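Local coordinates for 2-pyrone-4,6-dicarboxylic acid hydrolase, putative (Pseudomonas putida, PDB 2FFI), which probably hydrolyses 2-pyrone-4,6-dicarboxylate as a lactonase of the amidohydrolase family, built on a TIM barrel, at residues 10-15 against 54-59; 16-21 against 58-63; 38-43 against 236-241; 47-52 against 246-251; 230-235 against 271-276. All coordinates share one frame; numbering follows the deposited sequence.

Contact 1: 10-15 against 54-59; sequences LHLTAI and FSHGVL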
# COMPACT_ATOMS: atom_id res chain seq x y z
N LEU A 10 -6.05 20.56 2.58
CA LEU A 10 -7.14 21.19 1.77
C LEU A 10 -6.87 20.92 0.29
O LEU A 10 -7.26 19.88 -0.23
CB LEU A 10 -7.18 22.71 2.02
CG LEU A 10 -8.44 23.43 1.51
CD1 LEU A 10 -9.62 23.11 2.43
CD2 LEU A 10 -8.20 24.93 1.48
N HIS A 11 -6.20 21.86 -0.39
CA HIS A 11 -5.89 21.73 -1.82
C HIS A 11 -5.23 20.39 -2.21
O HIS A 11 -4.14 20.07 -1.75
CB HIS A 11 -4.97 22.89 -2.26
CG HIS A 11 -5.68 24.19 -2.45
ND1 HIS A 11 -6.41 24.49 -3.58
CD2 HIS A 11 -5.79 25.28 -1.64
CE1 HIS A 11 -6.92 25.70 -3.47
NE2 HIS A 11 -6.56 26.20 -2.30
N LEU A 12 -5.92 19.64 -3.07
CA LEU A 12 -5.44 18.34 -3.55
C LEU A 12 -4.26 18.56 -4.49
O LEU A 12 -4.43 18.63 -5.71
CB LEU A 12 -6.57 17.60 -4.28
CG LEU A 12 -6.33 16.21 -4.89
CD1 LEU A 12 -6.16 15.17 -3.82
CD2 LEU A 12 -7.49 15.83 -5.77
N THR A 13 -3.07 18.65 -3.91
CA THR A 13 -1.86 18.87 -4.69
C THR A 13 -1.16 17.54 -5.07
O THR A 13 -0.71 17.38 -6.21
CB THR A 13 -0.91 19.79 -3.92
OG1 THR A 13 0.19 20.14 -4.75
CG2 THR A 13 -0.41 19.11 -2.66
N ALA A 14 -1.06 16.60 -4.12
CA ALA A 14 -0.46 15.29 -4.39
C ALA A 14 -0.87 14.30 -3.31
O ALA A 14 -1.04 14.68 -2.15
CB ALA A 14 1.05 15.39 -4.47
N ILE A 15 -1.01 13.02 -3.69
CA ILE A 15 -1.44 11.97 -2.76
C ILE A 15 -0.45 10.83 -2.49
O ILE A 15 -0.03 10.12 -3.40
CB ILE A 15 -2.73 11.28 -3.24
CG1 ILE A 15 -3.84 12.32 -3.47
CG2 ILE A 15 -3.17 10.26 -2.19
CD1 ILE A 15 -5.03 11.78 -4.28
N PHE A 54 3.12 16.58 -1.08
CA PHE A 54 1.92 15.79 -0.78
C PHE A 54 0.97 16.41 0.23
O PHE A 54 1.38 16.85 1.29
CB PHE A 54 2.33 14.41 -0.30
CG PHE A 54 3.47 13.84 -1.07
CD1 PHE A 54 4.77 14.15 -0.73
CD2 PHE A 54 3.23 13.05 -2.18
CE1 PHE A 54 5.84 13.68 -1.50
CE2 PHE A 54 4.28 12.57 -2.95
CZ PHE A 54 5.59 12.88 -2.61
N SER A 55 -0.32 16.42 -0.10
CA SER A 55 -1.35 17.01 0.74
C SER A 55 -2.33 15.99 1.32
O SER A 55 -2.98 16.24 2.33
CB SER A 55 -2.14 18.04 -0.09
OG SER A 55 -2.67 17.46 -1.29
N HIS A 56 -2.45 14.84 0.66
CA HIS A 56 -3.36 13.80 1.09
C HIS A 56 -2.57 12.52 1.21
O HIS A 56 -1.55 12.35 0.54
CB HIS A 56 -4.49 13.66 0.06
CG HIS A 56 -5.45 14.82 0.06
ND1 HIS A 56 -6.52 14.90 0.92
CD2 HIS A 56 -5.47 15.96 -0.67
CE1 HIS A 56 -7.17 16.03 0.72
NE2 HIS A 56 -6.55 16.70 -0.24
N GLY A 57 -3.04 11.61 2.06
CA GLY A 57 -2.33 10.36 2.25
C GLY A 57 -3.25 9.22 2.62
O GLY A 57 -4.41 9.45 2.97
N VAL A 58 -2.73 8.00 2.55
CA VAL A 58 -3.46 6.79 2.86
C VAL A 58 -2.82 6.07 4.04
O VAL A 58 -1.67 5.61 3.96
CB VAL A 58 -3.46 5.84 1.67
CG1 VAL A 58 -4.25 4.59 2.00
CG2 VAL A 58 -4.03 6.55 0.46
N LEU A 59 -3.54 5.97 5.15
CA LEU A 59 -3.02 5.28 6.33
C LEU A 59 -3.27 3.79 6.18
O LEU A 59 -4.39 3.35 6.08
CB LEU A 59 -3.71 5.77 7.60
CG LEU A 59 -3.59 7.26 7.97
CD1 LEU A 59 -4.34 7.56 9.25
CD2 LEU A 59 -2.10 7.62 8.11

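Contact 2: 16-21 against 58-63; sequences DSHAHV and VLVQPS. With PO4 (phosphate ion), chain C.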
# COMPACT_ATOMS: atom_id res chain seq x y z
N ASP A 16 -0.11 10.66 -1.21
CA ASP A 16 0.80 9.60 -0.76
C ASP A 16 -0.01 8.34 -0.44
O ASP A 16 -0.81 8.35 0.48
CB ASP A 16 1.54 10.04 0.53
CG ASP A 16 2.26 8.88 1.23
OD1 ASP A 16 2.79 9.11 2.35
OD2 ASP A 16 2.29 7.75 0.67
N SER A 17 0.18 7.27 -1.19
CA SER A 17 -0.55 6.04 -0.88
C SER A 17 0.38 5.18 -0.04
O SER A 17 1.59 5.18 -0.24
CB SER A 17 -0.96 5.30 -2.16
OG SER A 17 0.16 4.92 -2.93
N HIS A 18 -0.16 4.47 0.94
CA HIS A 18 0.66 3.61 1.81
C HIS A 18 1.55 4.34 2.82
O HIS A 18 2.55 4.96 2.48
CB HIS A 18 1.53 2.68 0.96
CG HIS A 18 1.80 1.36 1.61
ND1 HIS A 18 2.65 1.22 2.69
CD2 HIS A 18 1.33 0.12 1.34
CE1 HIS A 18 2.68 -0.04 3.06
NE2 HIS A 18 1.89 -0.73 2.26
N ALA A 19 1.18 4.24 4.09
CA ALA A 19 1.92 4.86 5.18
C ALA A 19 1.33 4.36 6.51
O ALA A 19 0.17 3.95 6.56
CB ALA A 19 1.81 6.38 5.08
N HIS A 20 2.11 4.40 7.58
CA HIS A 20 1.65 3.92 8.88
C HIS A 20 1.78 4.97 9.98
O HIS A 20 2.64 5.84 9.91
CB HIS A 20 2.47 2.69 9.30
CG HIS A 20 2.52 1.61 8.27
ND1 HIS A 20 1.39 0.91 7.90
CD2 HIS A 20 3.52 1.16 7.49
CE1 HIS A 20 1.70 0.08 6.92
NE2 HIS A 20 2.99 0.21 6.66
N VAL A 21 0.91 4.90 10.99
CA VAL A 21 0.98 5.79 12.13
C VAL A 21 0.65 4.96 13.36
O VAL A 21 -0.13 4.02 13.29
CB VAL A 21 -0.01 7.03 12.02
CG1 VAL A 21 0.33 7.87 10.81
CG2 VAL A 21 -1.48 6.58 11.98
N VAL A 58 -2.73 8.00 2.55
CA VAL A 58 -3.46 6.79 2.86
C VAL A 58 -2.82 6.07 4.04
O VAL A 58 -1.67 5.61 3.96
CB VAL A 58 -3.46 5.84 1.67
CG1 VAL A 58 -4.25 4.59 2.00
CG2 VAL A 58 -4.03 6.55 0.46
N LEU A 59 -3.54 5.97 5.15
CA LEU A 59 -3.02 5.28 6.33
C LEU A 59 -3.27 3.79 6.18
O LEU A 59 -4.39 3.35 6.08
CB LEU A 59 -3.71 5.77 7.60
CG LEU A 59 -3.59 7.26 7.97
CD1 LEU A 59 -4.34 7.56 9.25
CD2 LEU A 59 -2.10 7.62 8.11
N VAL A 60 -2.22 2.99 6.14
CA VAL A 60 -2.44 1.57 6.04
C VAL A 60 -2.24 1.01 7.44
O VAL A 60 -1.43 1.51 8.22
CB VAL A 60 -1.48 0.91 5.05
CG1 VAL A 60 -1.58 -0.59 5.14
CG2 VAL A 60 -1.81 1.37 3.63
N GLN A 61 -3.02 -0.01 7.77
CA GLN A 61 -2.91 -0.63 9.07
C GLN A 61 -1.52 -1.27 9.22
O GLN A 61 -1.08 -2.02 8.34
CB GLN A 61 -4.01 -1.70 9.24
CG GLN A 61 -3.86 -2.56 10.48
CD GLN A 61 -4.09 -1.79 11.76
OE1 GLN A 61 -3.90 -0.57 11.81
NE2 GLN A 61 -4.48 -2.50 12.81
N PRO A 62 -0.81 -0.95 10.31
CA PRO A 62 0.52 -1.53 10.51
C PRO A 62 0.38 -2.98 11.01
O PRO A 62 -0.41 -3.25 11.91
CB PRO A 62 1.15 -0.59 11.54
CG PRO A 62 -0.03 -0.11 12.33
CD PRO A 62 -1.12 0.07 11.32
N SER A 63 1.13 -3.91 10.43
CA SER A 63 1.05 -5.32 10.82
C SER A 63 1.02 -5.62 12.31
O SER A 63 0.16 -6.37 12.78
CB SER A 63 2.19 -6.13 10.21
OG SER A 63 2.12 -6.12 8.80
P PO4 C . 4.91 -2.21 5.21
O1 PO4 C . 3.46 -2.27 5.53
O2 PO4 C . 5.53 -3.53 5.48
O3 PO4 C . 5.08 -1.87 3.78
O4 PO4 C . 5.55 -1.18 6.06

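Contact 3: 38-43 against 236-241; sequences YDAPLG and DWPHTQ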
# COMPACT_ATOMS: atom_id res chain seq x y z
N TYR A 38 9.72 3.41 18.43
CA TYR A 38 9.62 4.85 18.25
C TYR A 38 8.15 5.21 18.07
O TYR A 38 7.28 4.33 17.99
CB TYR A 38 10.43 5.29 17.04
CG TYR A 38 10.07 4.54 15.79
CD1 TYR A 38 9.02 4.96 14.98
CD2 TYR A 38 10.77 3.40 15.43
CE1 TYR A 38 8.67 4.25 13.84
CE2 TYR A 38 10.44 2.67 14.30
CZ TYR A 38 9.39 3.10 13.50
OH TYR A 38 9.05 2.38 12.39
N ASP A 39 7.88 6.50 17.99
CA ASP A 39 6.52 6.99 17.86
C ASP A 39 6.28 7.60 16.48
O ASP A 39 7.07 8.40 15.99
CB ASP A 39 6.26 8.02 18.96
CG ASP A 39 4.79 8.31 19.15
OD1 ASP A 39 4.42 8.95 20.16
OD2 ASP A 39 4.00 7.90 18.27
N ALA A 40 5.16 7.21 15.86
CA ALA A 40 4.80 7.71 14.53
C ALA A 40 3.42 8.36 14.59
O ALA A 40 2.49 7.94 13.91
CB ALA A 40 4.80 6.56 13.52
N PRO A 41 3.29 9.43 15.39
CA PRO A 41 2.00 10.12 15.52
C PRO A 41 1.51 10.76 14.22
O PRO A 41 2.29 11.04 13.31
CB PRO A 41 2.28 11.14 16.62
CG PRO A 41 3.69 11.52 16.36
CD PRO A 41 4.36 10.18 16.07
N LEU A 42 0.21 11.00 14.14
CA LEU A 42 -0.38 11.59 12.96
C LEU A 42 0.36 12.90 12.65
O LEU A 42 0.76 13.15 11.51
CB LEU A 42 -1.87 11.86 13.19
CG LEU A 42 -2.89 11.47 12.13
CD1 LEU A 42 -4.16 12.23 12.43
CD2 LEU A 42 -2.41 11.79 10.73
N GLY A 43 0.54 13.72 13.67
CA GLY A 43 1.21 14.99 13.47
C GLY A 43 2.52 14.88 12.71
O GLY A 43 2.79 15.64 11.77
N ASP A 236 5.72 4.82 2.34
CA ASP A 236 5.93 3.67 3.22
C ASP A 236 6.44 4.10 4.59
O ASP A 236 6.97 3.29 5.35
CB ASP A 236 6.92 2.69 2.61
CG ASP A 236 6.88 1.35 3.29
OD1 ASP A 236 7.87 0.60 3.20
OD2 ASP A 236 5.83 1.05 3.91
N TRP A 237 6.28 5.39 4.88
CA TRP A 237 6.71 5.98 6.14
C TRP A 237 5.99 5.24 7.27
O TRP A 237 4.87 4.76 7.09
CB TRP A 237 6.31 7.46 6.14
CG TRP A 237 6.78 8.23 7.34
CD1 TRP A 237 7.98 8.85 7.49
CD2 TRP A 237 6.05 8.46 8.55
NE1 TRP A 237 8.04 9.46 8.71
CE2 TRP A 237 6.87 9.24 9.38
CE3 TRP A 237 4.78 8.08 9.00
CZ2 TRP A 237 6.47 9.66 10.66
CZ3 TRP A 237 4.37 8.50 10.28
CH2 TRP A 237 5.23 9.28 11.09
N PRO A 238 6.62 5.14 8.46
CA PRO A 238 7.93 5.69 8.80
C PRO A 238 9.08 4.80 8.34
O PRO A 238 10.21 4.93 8.82
CB PRO A 238 7.84 5.79 10.30
CG PRO A 238 7.09 4.56 10.65
CD PRO A 238 5.99 4.52 9.64
N HIS A 239 8.80 3.92 7.38
CA HIS A 239 9.79 3.00 6.84
C HIS A 239 10.25 2.08 7.97
O HIS A 239 11.32 2.29 8.54
CB HIS A 239 10.98 3.77 6.26
CG HIS A 239 10.60 5.04 5.56
ND1 HIS A 239 10.51 6.25 6.20
CD2 HIS A 239 10.24 5.27 4.27
CE1 HIS A 239 10.10 7.17 5.35
NE2 HIS A 239 9.93 6.60 4.17
N THR A 240 9.45 1.07 8.30
CA THR A 240 9.81 0.15 9.38
C THR A 240 10.94 -0.80 8.97
O THR A 240 10.98 -1.27 7.83
CB THR A 240 8.57 -0.68 9.89
OG1 THR A 240 7.82 -1.15 8.77
CG2 THR A 240 7.66 0.19 10.79
N GLN A 241 11.86 -1.05 9.90
CA GLN A 241 13.04 -1.92 9.71
C GLN A 241 14.10 -1.25 8.82
O GLN A 241 15.07 -1.87 8.40
CB GLN A 241 12.62 -3.28 9.12
CG GLN A 241 12.29 -4.32 10.19
CD GLN A 241 11.12 -5.23 9.82
OE1 GLN A 241 11.26 -6.13 8.97
NE2 GLN A 241 9.97 -5.00 10.44

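Contact 4: 47-52 against 246-251; sequences GQLRAH and VSFGSA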
# COMPACT_ATOMS: atom_id res chain seq x y z
N GLY A 47 3.20 16.35 9.05
CA GLY A 47 4.27 17.31 8.86
C GLY A 47 5.18 16.93 7.71
O GLY A 47 5.46 17.74 6.82
N GLN A 48 5.64 15.69 7.73
CA GLN A 48 6.49 15.17 6.69
C GLN A 48 5.80 15.27 5.35
O GLN A 48 6.47 15.42 4.33
CB GLN A 48 6.80 13.71 7.00
CG GLN A 48 7.72 13.55 8.17
CD GLN A 48 9.08 14.17 7.90
OE1 GLN A 48 9.44 15.21 8.46
NE2 GLN A 48 9.84 13.53 7.01
N LEU A 49 4.47 15.16 5.33
CA LEU A 49 3.71 15.26 4.07
C LEU A 49 3.78 16.67 3.49
O LEU A 49 4.23 16.85 2.36
CB LEU A 49 2.21 14.89 4.26
CG LEU A 49 1.63 13.47 4.28
CD1 LEU A 49 0.13 13.57 4.36
CD2 LEU A 49 2.03 12.68 3.05
N ARG A 50 3.35 17.68 4.25
CA ARG A 50 3.35 19.04 3.73
C ARG A 50 4.73 19.51 3.43
O ARG A 50 4.94 20.31 2.52
CB ARG A 50 2.68 20.03 4.69
CG ARG A 50 3.14 19.95 6.12
CD ARG A 50 2.78 21.24 6.87
NE ARG A 50 1.47 21.78 6.51
CZ ARG A 50 0.30 21.24 6.84
NH1 ARG A 50 0.26 20.11 7.55
NH2 ARG A 50 -0.84 21.83 6.48
N ALA A 51 5.69 19.00 4.19
CA ALA A 51 7.06 19.38 4.03
C ALA A 51 7.62 18.92 2.70
O ALA A 51 8.61 19.47 2.22
CB ALA A 51 7.89 18.83 5.17
N HIS A 52 6.99 17.92 2.08
CA HIS A 52 7.48 17.43 0.79
C HIS A 52 6.50 17.57 -0.36
O HIS A 52 6.67 16.95 -1.41
CB HIS A 52 7.94 15.97 0.91
CG HIS A 52 9.06 15.77 1.89
ND1 HIS A 52 8.89 15.91 3.25
CD2 HIS A 52 10.38 15.51 1.70
CE1 HIS A 52 10.05 15.75 3.85
NE2 HIS A 52 10.97 15.51 2.94
N VAL A 246 16.33 5.18 5.88
CA VAL A 246 15.32 5.92 5.13
C VAL A 246 14.48 6.92 5.89
O VAL A 246 14.17 6.73 7.08
CB VAL A 246 14.35 4.94 4.44
CG1 VAL A 246 13.46 5.67 3.45
CG2 VAL A 246 15.14 3.83 3.75
N SER A 247 14.10 7.98 5.19
CA SER A 247 13.26 9.05 5.73
C SER A 247 12.33 9.50 4.59
O SER A 247 12.57 9.19 3.43
CB SER A 247 14.10 10.24 6.17
OG SER A 247 14.70 10.90 5.06
N PHE A 248 11.28 10.22 4.94
CA PHE A 248 10.35 10.69 3.93
C PHE A 248 11.12 11.38 2.80
O PHE A 248 10.88 11.12 1.61
CB PHE A 248 9.34 11.67 4.55
CG PHE A 248 7.99 11.63 3.88
CD1 PHE A 248 6.92 10.99 4.49
CD2 PHE A 248 7.82 12.20 2.63
CE1 PHE A 248 5.70 10.91 3.83
CE2 PHE A 248 6.61 12.13 1.98
CZ PHE A 248 5.55 11.49 2.57
N GLY A 249 12.05 12.25 3.16
CA GLY A 249 12.84 12.91 2.13
C GLY A 249 13.68 11.98 1.28
O GLY A 249 13.72 12.14 0.06
N SER A 250 14.37 11.01 1.90
CA SER A 250 15.20 10.08 1.15
C SER A 250 14.32 9.21 0.26
O SER A 250 14.77 8.68 -0.75
CB SER A 250 16.03 9.19 2.08
OG SER A 250 15.32 8.08 2.57
N ALA A 251 13.04 9.07 0.63
CA ALA A 251 12.12 8.28 -0.18
C ALA A 251 11.71 9.08 -1.42
O ALA A 251 11.66 8.53 -2.52
CB ALA A 251 10.91 7.91 0.65

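Contact 5: 230-235 against 271-276; sequences RLMWGS and DTARAL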
# COMPACT_ATOMS: atom_id res chain seq x y z
N ARG A 230 -2.58 2.81 -13.29
CA ARG A 230 -2.59 1.66 -12.40
C ARG A 230 -1.38 1.61 -11.49
O ARG A 230 -1.24 0.68 -10.70
CB ARG A 230 -2.68 0.37 -13.20
CG ARG A 230 -4.05 0.15 -13.80
CD ARG A 230 -5.03 -0.28 -12.74
NE ARG A 230 -6.38 -0.37 -13.30
CZ ARG A 230 -7.11 0.68 -13.65
NH1 ARG A 230 -8.32 0.50 -14.15
NH2 ARG A 230 -6.63 1.90 -13.50
N LEU A 231 -0.50 2.60 -11.60
CA LEU A 231 0.68 2.67 -10.76
C LEU A 231 0.63 3.92 -9.88
O LEU A 231 0.36 5.02 -10.36
CB LEU A 231 1.93 2.68 -11.63
CG LEU A 231 2.33 1.34 -12.24
CD1 LEU A 231 1.28 0.91 -13.22
CD2 LEU A 231 3.68 1.44 -12.96
N MSE A 232 0.89 3.75 -8.59
CA MSE A 232 0.88 4.89 -7.67
C MSE A 232 2.07 4.83 -6.72
O MSE A 232 2.51 3.75 -6.33
CB MSE A 232 -0.41 4.91 -6.86
CG MSE A 232 -0.48 3.85 -5.80
SE MSE A 232 -2.32 3.39 -5.42
CE MSE A 232 -2.35 1.72 -6.34
N TRP A 233 2.57 6.00 -6.34
CA TRP A 233 3.71 6.07 -5.44
C TRP A 233 3.36 6.08 -3.96
O TRP A 233 2.41 6.72 -3.54
CB TRP A 233 4.54 7.32 -5.73
CG TRP A 233 5.69 7.52 -4.78
CD1 TRP A 233 6.96 7.03 -4.90
CD2 TRP A 233 5.67 8.29 -3.55
NE1 TRP A 233 7.74 7.46 -3.84
CE2 TRP A 233 6.97 8.23 -3.00
CE3 TRP A 233 4.69 9.02 -2.87
CZ2 TRP A 233 7.31 8.87 -1.81
CZ3 TRP A 233 5.03 9.66 -1.67
CH2 TRP A 233 6.33 9.59 -1.16
N GLY A 234 4.17 5.37 -3.17
CA GLY A 234 3.97 5.34 -1.74
C GLY A 234 5.24 5.73 -1.00
O GLY A 234 6.33 5.52 -1.51
N SER A 235 5.13 6.31 0.19
CA SER A 235 6.34 6.67 0.91
C SER A 235 6.72 5.50 1.81
O SER A 235 7.91 5.23 2.03
CB SER A 235 6.10 7.92 1.76
OG SER A 235 5.06 7.71 2.71
N ASP A 271 -3.21 11.46 -9.81
CA ASP A 271 -4.25 10.84 -10.64
C ASP A 271 -4.67 9.45 -10.22
O ASP A 271 -5.80 9.25 -9.80
CB ASP A 271 -3.82 10.87 -12.10
CG ASP A 271 -3.95 12.26 -12.72
OD1 ASP A 271 -4.08 13.23 -11.93
OD2 ASP A 271 -3.91 12.37 -13.97
N THR A 272 -3.76 8.48 -10.35
CA THR A 272 -4.07 7.12 -9.96
C THR A 272 -4.61 7.00 -8.54
O THR A 272 -5.74 6.59 -8.34
CB THR A 272 -2.85 6.21 -10.10
OG1 THR A 272 -2.37 6.26 -11.45
CG2 THR A 272 -3.21 4.78 -9.78
N ALA A 273 -3.81 7.35 -7.54
CA ALA A 273 -4.29 7.21 -6.18
C ALA A 273 -5.60 7.95 -5.98
O ALA A 273 -6.45 7.50 -5.21
CB ALA A 273 -3.26 7.70 -5.20
N ARG A 274 -5.78 9.08 -6.66
CA ARG A 274 -7.01 9.87 -6.52
C ARG A 274 -8.26 9.12 -6.98
O ARG A 274 -9.36 9.36 -6.49
CB ARG A 274 -6.89 11.18 -7.30
CG ARG A 274 -8.17 12.00 -7.37
CD ARG A 274 -7.89 13.34 -8.00
NE ARG A 274 -7.25 13.17 -9.30
CZ ARG A 274 -7.82 12.55 -10.32
NH1 ARG A 274 -7.17 12.42 -11.47
NH2 ARG A 274 -9.04 12.05 -10.20
N ALA A 275 -8.09 8.21 -7.93
CA ALA A 275 -9.22 7.43 -8.43
C ALA A 275 -9.52 6.28 -7.46
O ALA A 275 -10.61 6.23 -6.89
CB ALA A 275 -8.91 6.90 -9.81
N LEU A 276 -8.56 5.39 -7.27
CA LEU A 276 -8.73 4.23 -6.38
C LEU A 276 -9.26 4.57 -5.00
O LEU A 276 -10.09 3.85 -4.45
CB LEU A 276 -7.40 3.49 -6.23
CG LEU A 276 -7.48 2.07 -5.67
CD1 LEU A 276 -8.14 1.20 -6.73
CD2 LEU A 276 -6.10 1.55 -5.32

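Contact 1: 10-15 against 54-59
The carbonyl oxygen of Ala-14 is gripped by two successive backbone amides: Ser-55 N at 2.8 Å and His-56 N at 3.1 Å from Ala-14 O. This double grip starts the parallel pairing of the first two strands of the TIM barrel, where Ile-15 and His-56 form a bridge and turn their side chains to the same face of the sheet. Upstream, the N-terminal loop is held by side chains instead. The hydroxyl of Ser-55 receives Thr-13 N at 2.9 Å to its OG, with Ala-14 N adding a weak, longer bond; a chi1 of 54°, with OG lying between the backbone N and the carbonyl carbon, brings the hydroxyl to that loop. The imidazole of His-56 works at both ends. Its ND1 is bonded to Gln-82 O, while NE2 donates to Leu-10 O over 3.3 Å, approaching from above the carbonyl plane. Leu-12, the centre of an inverse gamma turn, crosses this imidazole at about a right angle and leans its CD1 branch obliquely on the ring. On the shared face, Ile-15 CG1 rests 3.8 Å from His-56 CB; separately, Ala-14 CB meets the Phe-54 ring at CD2, 3.9 Å away.

Contact 2: 16-21 against 58-63
His-18 lays one face of its imidazole over the CG2 branch of Val-60, a CH-pi contact in which that methyl sits 4.2 Å from the ring centroid and 19° off the normal. With Ala-19 and His-20 it forms a His-X-His sequence just past the first barrel strand, as in many amidohydrolases, where such a pair commonly lies in the active site. Here a phosphate ion, probably from the crystallisation liquor, is bound weakly by His-20 NE2 and also by Arg-110 and His-167, consistent with an anion-binding pocket. The other nitrogen of His-20 fixes the ring's rotation: ND1 donates to Val-60 O at 2.9 Å, from well above the carbonyl plane. A chi1 of -53°, with CG anti to the carbonyl carbon, carries the ring to that oxygen, while the Pro-62 side chain runs past it the other way, CB nearest the ring. Backbone bonds at each end continue the pairing of the two segments, Val-58 N to Asp-16 O at 2.8 Å and Val-60 N to Ala-19 O at 2.6 Å. On the side of Tyr-45 and helix 70-78, Val-21 lies athwart Leu-59, its CG1 3.6 Å from Leu-59 CD2.

Contact 3: 38-43 against 236-241
The peptide bond between Trp-237 and Pro-238 is cis, and His-239 N donates to Asp-236 O at 2.8 Å, so residues 236-239 make a tight turn of the type VI kind that presents Trp-237 and Pro-238 to the chain at 38-41. The two backbones stay well apart, with Ala-40 CA and Pro-238 CA 6.8 Å from each other, and side chains bridge the gap without any hydrogen bond between the segments. Tyr-38 reaches across with the edge of its ring. Pro-238 CG lies near the ring plane, 3.6 Å from Tyr-38 CE1, and the Thr-240 methyl CG2 stands by the hydroxyl end, its side chain roughly perpendicular to the tyrosine. The phenol oxygen finds its polar partner in Glu-243, which also accepts from Gln-241 N. Ala-40 CB fills the corner between the indole and the proline, 3.7 Å from Trp-237 CH2 and 4.2 Å from Pro-238 CG. The cis bond folds Pro-238 back on its predecessor, placing CB 3.6 Å above the centre of the Trp-237 ring system. These apolar contacts join the start of helix 42-51, with Pro-41 at its N-cap position, to the loop after strand 231-234; Tyr-45 of that helix meets the indole too, and a backbone bond ties Trp-237 to His-20, in the loop that follows strand 15-16.

Contact 4: 47-52 against 246-251
The rings of His-52 and Phe-248 meet obliquely, their centroids 5.2 Å apart and their planes at 41°. Phe-248 CD2 lies over one face of the imidazole, 3.8 Å above its plane and toward the rim, while one face of the phenyl ring receives the carbonyl oxygen Gln-48 O, likewise toward the rim. That oxygen also sets the histidine: His-52 ND1 donates to Gln-48 O at 2.7 Å, in the carbonyl plane, which holds the imidazole back against the end of its own helix. From there NE2 comes close to Gly-249 CA, where the second helix carries no side chain. Gln-48 and Leu-49 complete the surroundings of the phenyl group. Gln-48 runs antiparallel to it, with CB 3.7 Å from Phe-248 CD1, and a bend at chi2 (-64°) folds the amide back beside Phe-248 CB, its plane turned 75° from the ring. Leu-49 CD2 touches the far end of the ring at Phe-248 CZ, 3.7 Å away. A capping box fixes the helix start that carries the phenylalanine: Ser-250 N donates to Ser-247 OG, and Ser-247 N to Ser-250 OG at 2.9 Å. The contact thus joins the C-terminal end of helix 42-51 to the first turn of helix 248-258, with the Phe-248 side chain reaching past helix 42-51 to touch Asp-16 of the first strand and Ser-235 after strand 231-234.

Contact 5: 230-235 against 271-276
The last strand of the TIM barrel, 231-234, meets the closing helix of the chain, 262-276, and illustrates a beta-alpha contact in which the helix runs across the strand: the axes of the short segments approach to 7.4 Å at 98°. Only one strand side chain, Met-232, points toward the helix. Modelled as selenomethionine, it leaves the backbone with CG flanked by both the amide nitrogen and the carbonyl group (chi1 73°) and bends at chi3, a course that turns its CE methyl toward Leu-276, whose side chain runs nearly perpendicular to it, with CE 3.9 Å from Leu-276 CD2. Its root is met by the preceding helix turn, where Met-232 CB sits 4.0 Å from Thr-272 CG2 and 4.3 Å from Ala-273 CB. Thr-272 thus has two roles. Its methyl packs against the strand, reaching past the methionine root to the backbone, where Thr-272 CG2 lies 3.6 Å from Leu-231 O. Its hydroxyl OG1 stands 3.2 Å from the same Leu-231 O, a weak bond; Ala-267 O, five residues earlier in the helix, lies within reach of that hydroxyl too. The contact is buried between neighbours on several sides: strand 194-199 flanks the barrel strand, and its Lys-197 touches Met-232 and its Trp-195 touches Leu-276, helix 208-225 receives Leu-231, and Ile-15 of strand 15-16 packs on Ala-273 and Arg-274.

In the fold
Contacts 2 and 5 are buried, contact 2 lying nearest the centre of the chain, whereas contacts 1, 3 and 4 are only partly so. Contact 2 carries on, in the loops after strands 15-16 and 56-57, the parallel pairing begun in contact 1; both combine backbone bonds with a histidine nitrogen bonded to a carbonyl, but contact 1 adds the Ser-55 hydroxyl and contact 2 ends at a phosphate-bearing pocket. Contacts 3 and 4 use opposite ends of helix 42-51 and rely on aromatic and apolar side chains, with no hydrogen bond across either. Contact 5, also mainly apolar, supplies the strand that completes the circle: Ser-17 and Asp-16 bond to Trp-233 and Ser-235, while Phe-54 stacks on Trp-233.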